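PDB 4M16: bartonella effector protein (Bep) substrate of VirB T4SS from Bartonella sp. AR 15-3, which probably transfers AMP from ATP to tyrosine or threonine hydroxyls of target proteins through the Fic domain that makes up much of this fragment. Local coordinates for residues R135-S147 and H204-P217. Residues are numbered along the deposited sequence; the frame is centred on the assembly and turned at random. Where two conformers were deposited one is given.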
ATOM      1  N   ARG A 135     -17.747  11.018 -10.504  1.00 24.11           N
ATOM      2  CA  ARG A 135     -17.360  10.493  -9.166  1.00 26.04           C
ATOM      3  C   ARG A 135     -17.769   9.017  -9.001  1.00 24.97           C
ATOM      4  O   ARG A 135     -16.979   8.228  -8.462  1.00 24.58           O
ATOM      5  CB  ARG A 135     -17.914  11.336  -8.000  1.00 28.30           C
ATOM      6  CG  ARG A 135     -17.131  11.116  -6.676  1.00 29.32           C
ATOM      7  CD  ARG A 135     -17.654  11.951  -5.474  1.00 30.55           C
ATOM      8  NE  ARG A 135     -17.573  11.275  -4.150  1.00 28.56           N
ATOM      9  CZ  ARG A 135     -18.548  10.496  -3.671  1.00 28.21           C
ATOM     10  NH1 ARG A 135     -19.641  10.264  -4.403  1.00 27.82           N
ATOM     11  NH2 ARG A 135     -18.434   9.926  -2.486  1.00 28.58           N
ATOM     12  N   GLU A 136     -18.918   8.656  -9.554  1.00 25.10           N
ATOM     13  CA  GLU A 136     -19.410   7.276  -9.590  1.00 26.38           C
ATOM     14  C   GLU A 136     -18.476   6.282 -10.313  1.00 23.91           C
ATOM     15  O   GLU A 136     -18.165   5.207  -9.774  1.00 22.94           O
ATOM     16  CB  GLU A 136     -20.804   7.240 -10.217  1.00 29.45           C
ATOM     17  CG  GLU A 136     -21.223   5.897 -10.785  1.00 32.46           C
ATOM     18  CD  GLU A 136     -22.631   5.933 -11.353  1.00 35.27           C
ATOM     19  OE1 GLU A 136     -22.906   6.753 -12.264  1.00 37.51           O
ATOM     20  OE2 GLU A 136     -23.436   5.115 -10.880  1.00 37.48           O
ATOM     21  N   ASP A 137     -18.012   6.647 -11.504  1.00 20.80           N
ATOM     22  CA  ASP A 137     -17.109   5.771 -12.244  1.00 20.24           C
ATOM     23  C   ASP A 137     -15.731   5.779 -11.605  1.00 18.00           C
ATOM     24  O   ASP A 137     -15.082   4.755 -11.595  1.00 16.40           O
ATOM     25  CB  ASP A 137     -17.014   6.181 -13.713  1.00 21.09           C
ATOM     26  CG  ASP A 137     -18.284   5.816 -14.521  1.00 22.95           C
ATOM     27  OD1 ASP A 137     -19.134   5.064 -14.016  1.00 23.85           O
ATOM     28  OD2 ASP A 137     -18.460   6.352 -15.626  1.00 22.89           O
ATOM     29  N   PHE A 138     -15.282   6.947 -11.120  1.00 17.35           N
ATOM     30  CA  PHE A 138     -14.022   7.038 -10.426  1.00 16.73           C
ATOM     31  C   PHE A 138     -14.041   6.140  -9.174  1.00 16.23           C
ATOM     32  O   PHE A 138     -13.076   5.414  -8.917  1.00 16.10           O
ATOM     33  CB  PHE A 138     -13.614   8.499 -10.098  1.00 17.20           C
ATOM     34  CG  PHE A 138     -12.324   8.595  -9.361  1.00 17.17           C
ATOM     35  CD1 PHE A 138     -11.109   8.530 -10.057  1.00 16.84           C
ATOM     36  CD2 PHE A 138     -12.283   8.710  -7.980  1.00 17.27           C
ATOM     37  CE1 PHE A 138      -9.883   8.595  -9.377  1.00 17.09           C
ATOM     38  CE2 PHE A 138     -11.059   8.745  -7.294  1.00 17.53           C
ATOM     39  CZ  PHE A 138      -9.868   8.714  -7.990  1.00 17.14           C
ATOM     40  N   ILE A 139     -15.111   6.148  -8.389  1.00 16.34           N
ATOM     41  CA  ILE A 139     -15.159   5.244  -7.254  1.00 16.99           C
ATOM     42  C   ILE A 139     -15.132   3.759  -7.687  1.00 15.98           C
ATOM     43  O   ILE A 139     -14.411   2.957  -7.137  1.00 15.42           O
ATOM     44  CB  ILE A 139     -16.339   5.593  -6.341  1.00 18.49           C
ATOM     45  CG1 ILE A 139     -15.960   6.850  -5.556  1.00 19.62           C
ATOM     46  CG2 ILE A 139     -16.594   4.482  -5.340  1.00 18.98           C
ATOM     47  CD1 ILE A 139     -17.139   7.498  -4.897  1.00 21.54           C
ATOM     48  N   GLU A 140     -15.917   3.405  -8.678  1.00 16.68           N
ATOM     49  CA  GLU A 140     -15.976   2.007  -9.132  0.50 16.48           C
ATOM     50  C   GLU A 140     -14.583   1.552  -9.538  1.00 15.99           C
ATOM     51  O   GLU A 140     -14.157   0.482  -9.171  1.00 15.50           O
ATOM     52  CB  GLU A 140     -16.967   1.857 -10.296  0.50 16.73           C
ATOM     53  CG  GLU A 140     -16.893   0.561 -11.081  0.50 16.47           C
ATOM     54  CD  GLU A 140     -17.492  -0.639 -10.375  0.50 16.80           C
ATOM     55  OE1 GLU A 140     -18.135  -0.483  -9.314  0.50 17.14           O
ATOM     56  OE2 GLU A 140     -17.367  -1.737 -10.903  0.50 16.49           O
ATOM     57  N   GLU A 141     -13.868   2.375 -10.327  1.00 15.74           N
ATOM     58  CA  GLU A 141     -12.596   1.926 -10.873  1.00 15.67           C
ATOM     59  C   GLU A 141     -11.501   1.938  -9.807  1.00 14.68           C
ATOM     60  O   GLU A 141     -10.641   1.043  -9.806  1.00 13.98           O
ATOM     61  CB  GLU A 141     -12.172   2.780 -12.072  1.00 16.91           C
ATOM     62  CG  GLU A 141     -13.066   2.617 -13.296  1.00 18.40           C
ATOM     63  CD  GLU A 141     -13.307   1.150 -13.644  1.00 19.87           C
ATOM     64  OE1 GLU A 141     -12.314   0.419 -13.830  1.00 19.79           O
ATOM     65  OE2 GLU A 141     -14.512   0.731 -13.714  1.00 22.38           O
ATOM     66  N   THR A 142     -11.544   2.913  -8.901  1.00 14.27           N
ATOM     67  CA  THR A 142     -10.577   2.922  -7.799  0.50 14.12           C
ATOM     68  C   THR A 142     -10.791   1.780  -6.826  1.00 14.46           C
ATOM     69  O   THR A 142      -9.819   1.203  -6.346  1.00 14.89           O
ATOM     70  CB  THR A 142     -10.456   4.249  -6.999  0.50 13.95           C
ATOM     71  OG1 THR A 142     -11.724   4.704  -6.528  0.50 13.93           O
ATOM     72  CG2 THR A 142      -9.732   5.337  -7.845  0.50 14.00           C
ATOM     73  N   VAL A 143     -12.023   1.434  -6.525  1.00 14.92           N
ATOM     74  CA  VAL A 143     -12.285   0.274  -5.655  1.00 15.27           C
ATOM     75  C   VAL A 143     -11.629  -0.993  -6.199  1.00 15.42           C
ATOM     76  O   VAL A 143     -10.881  -1.697  -5.461  1.00 15.61           O
ATOM     77  CB  VAL A 143     -13.791   0.024  -5.492  1.00 15.78           C
ATOM     78  CG1 VAL A 143     -14.047  -1.369  -4.919  1.00 15.97           C
ATOM     79  CG2 VAL A 143     -14.440   1.091  -4.632  1.00 16.87           C
ATOM     80  N   LYS A 144     -11.809  -1.241  -7.501  1.00 15.78           N
ATOM     81  CA  LYS A 144     -11.205  -2.421  -8.130  1.00 16.48           C
ATOM     82  C   LYS A 144      -9.646  -2.394  -8.136  1.00 16.23           C
ATOM     83  O   LYS A 144      -8.976  -3.386  -7.764  1.00 14.57           O
ATOM     84  CB  LYS A 144     -11.741  -2.628  -9.553  1.00 17.35           C
ATOM     85  CG  LYS A 144     -13.192  -3.055  -9.565  1.00 19.01           C
ATOM     86  CD  LYS A 144     -13.780  -3.291 -10.958  1.00 19.75           C
ATOM     87  CE  LYS A 144     -13.906  -1.990 -11.699  1.00 20.09           C
ATOM     88  NZ  LYS A 144     -15.037  -1.988 -12.687  1.00 21.98           N
ATOM     89  N   LEU A 145      -9.095  -1.254  -8.562  1.00 16.11           N
ATOM     90  CA  LEU A 145      -7.657  -1.064  -8.601  1.00 16.47           C
ATOM     91  C   LEU A 145      -6.999  -1.089  -7.231  1.00 15.59           C
ATOM     92  O   LEU A 145      -5.923  -1.698  -7.045  1.00 15.48           O
ATOM     93  CB  LEU A 145      -7.317   0.241  -9.355  1.00 17.54           C
ATOM     94  CG  LEU A 145      -7.188   0.127 -10.869  1.00 19.57           C
ATOM     95  CD1 LEU A 145      -7.130   1.552 -11.414  1.00 20.73           C
ATOM     96  CD2 LEU A 145      -5.953  -0.675 -11.330  1.00 19.46           C
ATOM     97  N   PHE A 146      -7.640  -0.433  -6.267  1.00 14.74           N
ATOM     98  CA  PHE A 146      -7.177  -0.490  -4.875  1.00 15.20           C
ATOM     99  C   PHE A 146      -7.212  -1.893  -4.221  1.00 15.26           C
ATOM    100  O   PHE A 146      -6.176  -2.331  -3.669  1.00 13.86           O
ATOM    101  CB  PHE A 146      -7.904   0.551  -4.011  1.00 15.58           C
ATOM    102  CG  PHE A 146      -7.330   0.664  -2.618  1.00 15.52           C
ATOM    103  CD1 PHE A 146      -7.749  -0.199  -1.627  1.00 16.01           C
ATOM    104  CD2 PHE A 146      -6.412   1.627  -2.311  1.00 15.97           C
ATOM    105  CE1 PHE A 146      -7.213  -0.130  -0.377  1.00 16.90           C
ATOM    106  CE2 PHE A 146      -5.853   1.699  -1.038  1.00 16.09           C
ATOM    107  CZ  PHE A 146      -6.284   0.851  -0.058  1.00 16.66           C
ATOM    108  N   SER A 147      -8.287  -2.638  -4.433  1.00 15.79           N
ATOM    109  CA  SER A 147      -8.325  -4.042  -3.993  1.00 16.65           C
ATOM    110  C   SER A 147      -7.220  -4.862  -4.663  1.00 15.72           C
ATOM    111  O   SER A 147      -6.611  -5.730  -4.041  1.00 16.13           O
ATOM    112  CB  SER A 147      -9.642  -4.713  -4.301  1.00 18.35           C
ATOM    113  OG  SER A 147     -10.695  -4.051  -3.634  1.00 20.31           O
ATOM    114  N   HIS A 204     -16.487  -6.789  -3.202  1.00 26.43           N
ATOM    115  CA  HIS A 204     -16.504  -5.433  -3.843  1.00 26.50           C
ATOM    116  C   HIS A 204     -17.203  -4.374  -2.917  1.00 27.42           C
ATOM    117  O   HIS A 204     -16.728  -3.219  -2.717  1.00 24.89           O
ATOM    118  CB  HIS A 204     -17.163  -5.552  -5.228  1.00 28.60           C
ATOM    119  CG  HIS A 204     -17.117  -4.305  -6.035  1.00 29.67           C
ATOM    120  ND1 HIS A 204     -16.000  -3.910  -6.761  1.00 28.27           N
ATOM    121  CD2 HIS A 204     -18.056  -3.348  -6.220  1.00 31.09           C
ATOM    122  CE1 HIS A 204     -16.275  -2.776  -7.376  1.00 31.26           C
ATOM    123  NE2 HIS A 204     -17.513  -2.416  -7.068  1.00 32.21           N
ATOM    124  N   GLN A 205     -18.330  -4.769  -2.328  1.00 28.70           N
ATOM    125  CA  GLN A 205     -19.079  -3.857  -1.438  1.00 29.45           C
ATOM    126  C   GLN A 205     -18.328  -3.460  -0.173  1.00 27.80           C
ATOM    127  O   GLN A 205     -18.504  -2.329   0.362  1.00 25.81           O
ATOM    128  CB  GLN A 205     -20.450  -4.446  -1.067  1.00 31.96           C
ATOM    129  CG  GLN A 205     -21.309  -3.485  -0.296  1.00 34.34           C
ATOM    130  CD  GLN A 205     -21.564  -2.208  -1.076  1.00 35.51           C
ATOM    131  OE1 GLN A 205     -22.086  -2.252  -2.199  1.00 36.70           O
ATOM    132  NE2 GLN A 205     -21.193  -1.066  -0.489  1.00 34.46           N
ATOM    133  N   ALA A 206     -17.523  -4.384   0.356  1.00 27.31           N
ATOM    134  CA  ALA A 206     -16.687  -4.018   1.505  1.00 27.12           C
ATOM    135  C   ALA A 206     -15.820  -2.771   1.187  1.00 25.39           C
ATOM    136  O   ALA A 206     -15.753  -1.772   1.905  1.00 25.06           O
ATOM    137  CB  ALA A 206     -15.779  -5.189   1.896  1.00 27.66           C
ATOM    138  N   MET A 207     -15.150  -2.831   0.066  1.00 24.21           N
ATOM    139  CA  MET A 207     -14.255  -1.740  -0.286  1.00 21.71           C
ATOM    140  C   MET A 207     -15.001  -0.501  -0.810  1.00 21.74           C
ATOM    141  O   MET A 207     -14.570   0.639  -0.566  1.00 21.95           O
ATOM    142  CB  MET A 207     -13.278  -2.305  -1.317  1.00 22.16           C
ATOM    143  CG  MET A 207     -12.117  -1.407  -1.698  1.00 21.72           C
ATOM    144  SD  MET A 207     -11.082  -1.018  -0.308  1.00 22.79           S
ATOM    145  CE  MET A 207     -10.216  -2.562  -0.020  1.00 20.99           C
ATOM    146  N   LYS A 208     -16.123  -0.692  -1.493  1.00 21.75           N
ATOM    147  CA  LYS A 208     -16.911   0.450  -1.982  1.00 23.77           C
ATOM    148  C   LYS A 208     -17.405   1.366  -0.844  1.00 23.99           C
ATOM    149  O   LYS A 208     -17.384   2.590  -0.994  1.00 24.12           O
ATOM    150  CB  LYS A 208     -18.099  -0.009  -2.778  1.00 24.88           C
ATOM    151  CG  LYS A 208     -18.866   1.148  -3.431  1.00 27.42           C
ATOM    152  CD  LYS A 208     -19.911   0.624  -4.390  1.00 30.14           C
ATOM    153  CE  LYS A 208     -20.781   1.734  -4.940  1.00 32.74           C
ATOM    154  NZ  LYS A 208     -21.706   1.174  -5.934  1.00 35.62           N
ATOM    155  N   SER A 209     -17.848   0.785   0.276  1.00 24.92           N
ATOM    156  CA  SER A 209     -18.317   1.592   1.435  1.00 26.86           C
ATOM    157  C   SER A 209     -17.199   2.464   1.939  1.00 25.65           C
ATOM    158  O   SER A 209     -17.404   3.654   2.199  1.00 26.71           O
ATOM    159  CB  SER A 209     -18.782   0.746   2.625  1.00 29.19           C
ATOM    160  OG  SER A 209     -19.415  -0.414   2.160  1.00 33.34           O
ATOM    161  N   LEU A 210     -16.008   1.885   2.021  1.00 24.63           N
ATOM    162  CA  LEU A 210     -14.821   2.674   2.444  1.00 24.03           C
ATOM    163  C   LEU A 210     -14.579   3.823   1.497  1.00 23.25           C
ATOM    164  O   LEU A 210     -14.375   4.953   1.919  1.00 23.82           O
ATOM    165  CB  LEU A 210     -13.575   1.821   2.550  1.00 22.43           C
ATOM    166  CG  LEU A 210     -12.270   2.612   2.858  1.00 22.26           C
ATOM    167  CD1 LEU A 210     -12.318   3.149   4.289  1.00 23.53           C
ATOM    168  CD2 LEU A 210     -10.999   1.801   2.661  1.00 21.83           C
ATOM    169  N   PHE A 211     -14.588   3.532   0.199  1.00 22.66           N
ATOM    170  CA  PHE A 211     -14.330   4.570  -0.800  1.00 21.95           C
ATOM    171  C   PHE A 211     -15.384   5.688  -0.805  1.00 22.62           C
ATOM    172  O   PHE A 211     -15.050   6.875  -1.000  1.00 23.09           O
ATOM    173  CB  PHE A 211     -14.027   3.963  -2.183  1.00 21.55           C
ATOM    174  CG  PHE A 211     -12.564   3.638  -2.337  1.00 21.45           C
ATOM    175  CD1 PHE A 211     -12.009   2.566  -1.687  1.00 21.27           C
ATOM    176  CD2 PHE A 211     -11.726   4.499  -2.995  1.00 22.93           C
ATOM    177  CE1 PHE A 211     -10.647   2.317  -1.743  1.00 21.98           C
ATOM    178  CE2 PHE A 211     -10.372   4.250  -3.068  1.00 24.15           C
ATOM    179  CZ  PHE A 211      -9.822   3.147  -2.466  1.00 22.68           C
ATOM    180  N   GLU A 212     -16.629   5.331  -0.573  1.00 25.93           N
ATOM    181  CA  GLU A 212     -17.685   6.344  -0.474  1.00 26.91           C
ATOM    182  C   GLU A 212     -17.432   7.294   0.742  1.00 26.00           C
ATOM    183  O   GLU A 212     -17.532   8.502   0.632  1.00 26.07           O
ATOM    184  CB  GLU A 212     -19.047   5.673  -0.435  1.00 30.07           C
ATOM    185  CG  GLU A 212     -19.396   5.142  -1.830  1.00 33.88           C
ATOM    186  CD  GLU A 212     -20.670   4.327  -1.914  1.00 40.14           C
ATOM    187  OE1 GLU A 212     -21.270   4.036  -0.855  1.00 44.44           O
ATOM    188  OE2 GLU A 212     -21.066   3.948  -3.059  1.00 43.79           O
ATOM    189  N   ASP A 213     -17.025   6.716   1.849  1.00 25.07           N
ATOM    190  CA  ASP A 213     -16.780   7.445   3.085  1.00 26.09           C
ATOM    191  C   ASP A 213     -15.596   8.430   3.001  1.00 24.79           C
ATOM    192  O   ASP A 213     -15.604   9.466   3.688  1.00 24.33           O
ATOM    193  CB  ASP A 213     -16.455   6.433   4.186  1.00 28.70           C
ATOM    194  CG  ASP A 213     -17.699   5.701   4.703  1.00 32.22           C
ATOM    195  OD1 ASP A 213     -18.799   6.095   4.344  1.00 32.56           O
ATOM    196  OD2 ASP A 213     -17.556   4.720   5.491  1.00 37.43           O
ATOM    197  N   ILE A 214     -14.569   8.092   2.206  1.00 23.07           N
ATOM    198  CA  ILE A 214     -13.336   8.886   2.205  1.00 23.80           C
ATOM    199  C   ILE A 214     -13.255   9.852   1.013  1.00 24.04           C
ATOM    200  O   ILE A 214     -12.234  10.550   0.830  1.00 24.98           O
ATOM    201  CB  ILE A 214     -12.047   8.001   2.280  1.00 24.91           C
ATOM    202  CG1 ILE A 214     -11.842   7.218   0.985  1.00 23.77           C
ATOM    203  CG2 ILE A 214     -12.054   7.144   3.547  1.00 25.74           C
ATOM    204  CD1 ILE A 214     -10.574   6.416   0.929  1.00 25.18           C
ATOM    205  N   SER A 215     -14.325   9.911   0.216  1.00 23.24           N
ATOM    206  CA  SER A 215     -14.268  10.639  -1.070  1.00 24.69           C
ATOM    207  C   SER A 215     -15.168  11.875  -1.102  1.00 25.57           C
ATOM    208  O   SER A 215     -15.720  12.233  -2.136  1.00 25.95           O
ATOM    209  CB  SER A 215     -14.587   9.723  -2.251  1.00 24.77           C
ATOM    210  OG  SER A 215     -15.835   9.144  -2.105  1.00 23.25           O
ATOM    211  N   ASN A 216     -15.257  12.549   0.034  1.00 26.43           N
ATOM    212  CA  ASN A 216     -16.118  13.746   0.170  1.00 27.59           C
ATOM    213  C   ASN A 216     -17.599  13.517  -0.182  1.00 25.90           C
ATOM    214  O   ASN A 216     -18.180  14.227  -1.018  1.00 25.35           O
ATOM    215  CB  ASN A 216     -15.552  14.834  -0.711  1.00 31.53           C
ATOM    216  CG  ASN A 216     -16.256  16.137  -0.505  1.00 34.48           C
ATOM    217  OD1 ASN A 216     -16.871  16.365   0.555  1.00 36.25           O
ATOM    218  ND2 ASN A 216     -16.188  17.013  -1.510  1.00 38.38           N
ATOM    219  N   PRO A 217     -18.221  12.493   0.420  1.00 25.22           N
ATOM    220  CA  PRO A 217     -19.633  12.183   0.088  1.00 25.02           C
ATOM    221  C   PRO A 217     -20.569  13.320   0.474  1.00 24.85           C
ATOM    222  O   PRO A 217     -21.664  13.425  -0.080  1.00 24.41           O
ATOM    223  CB  PRO A 217     -19.940  10.935   0.937  1.00 24.79           C
ATOM    224  CG  PRO A 217     -19.004  11.062   2.102  1.00 24.74           C
ATOM    225  CD  PRO A 217     -17.732  11.649   1.520  1.00 26.03           C
TER
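Phe-211 and Val-143 interlock as reciprocal knobs into holes where two helices of the mainly helical Fic fold cross, their N-to-C directions 123° apart and their axes 9.4 Å from each other. Val-143 enters a hole formed by His-204, Met-207, Lys-208 and Phe-211; Phe-211 fills the one lined by Ile-139, Thr-142, Val-143 and Phe-146. The two valine branches divide the work: CG1, anti to the backbone N (chi1 165°), meets Met-207 CG and the imidazole, whereas CG2 lies 3.8 Å from Phe-211 CB.

Among the aromatics, Phe-211 turns its edge toward the face of Phe-146 in a tilted edge-to-face (T-shaped) pair, the centroids 5.2 Å apart and the planes at 63°. Met-207 adds an oblique Met-aromatic contact, its SD 3.7 Å from Phe-146 CD1. Beyond the pair, Phe-167 of helix 159-174 and Phe-180 also meet the Phe-146 ring and enlarge the aromatic cluster.

Polar bonds flank this apolar centre. At one end His-204 NE2 donates to Glu-140 OE1 (3.0 Å), reaching the oxygen from above the carboxylate plane. The other carboxylate oxygen, OE2, takes Lys-144 NZ on its anti side, and the same ammonium bridges to Glu-141. These bonds hold for the modelled conformer of Glu-140, which has an alternative.

At the far end Arg-135 NE donates to Ser-215 O (2.9 Å), joining the first turn of helix 135-152 to the chain following helix 200-214. Ser-215 OG itself donates back to Phe-211 O and weakly accepts from Arg-135 NH2. Ile-139 covers one face of the guanidinium, its CD1 directly over the centre of the group.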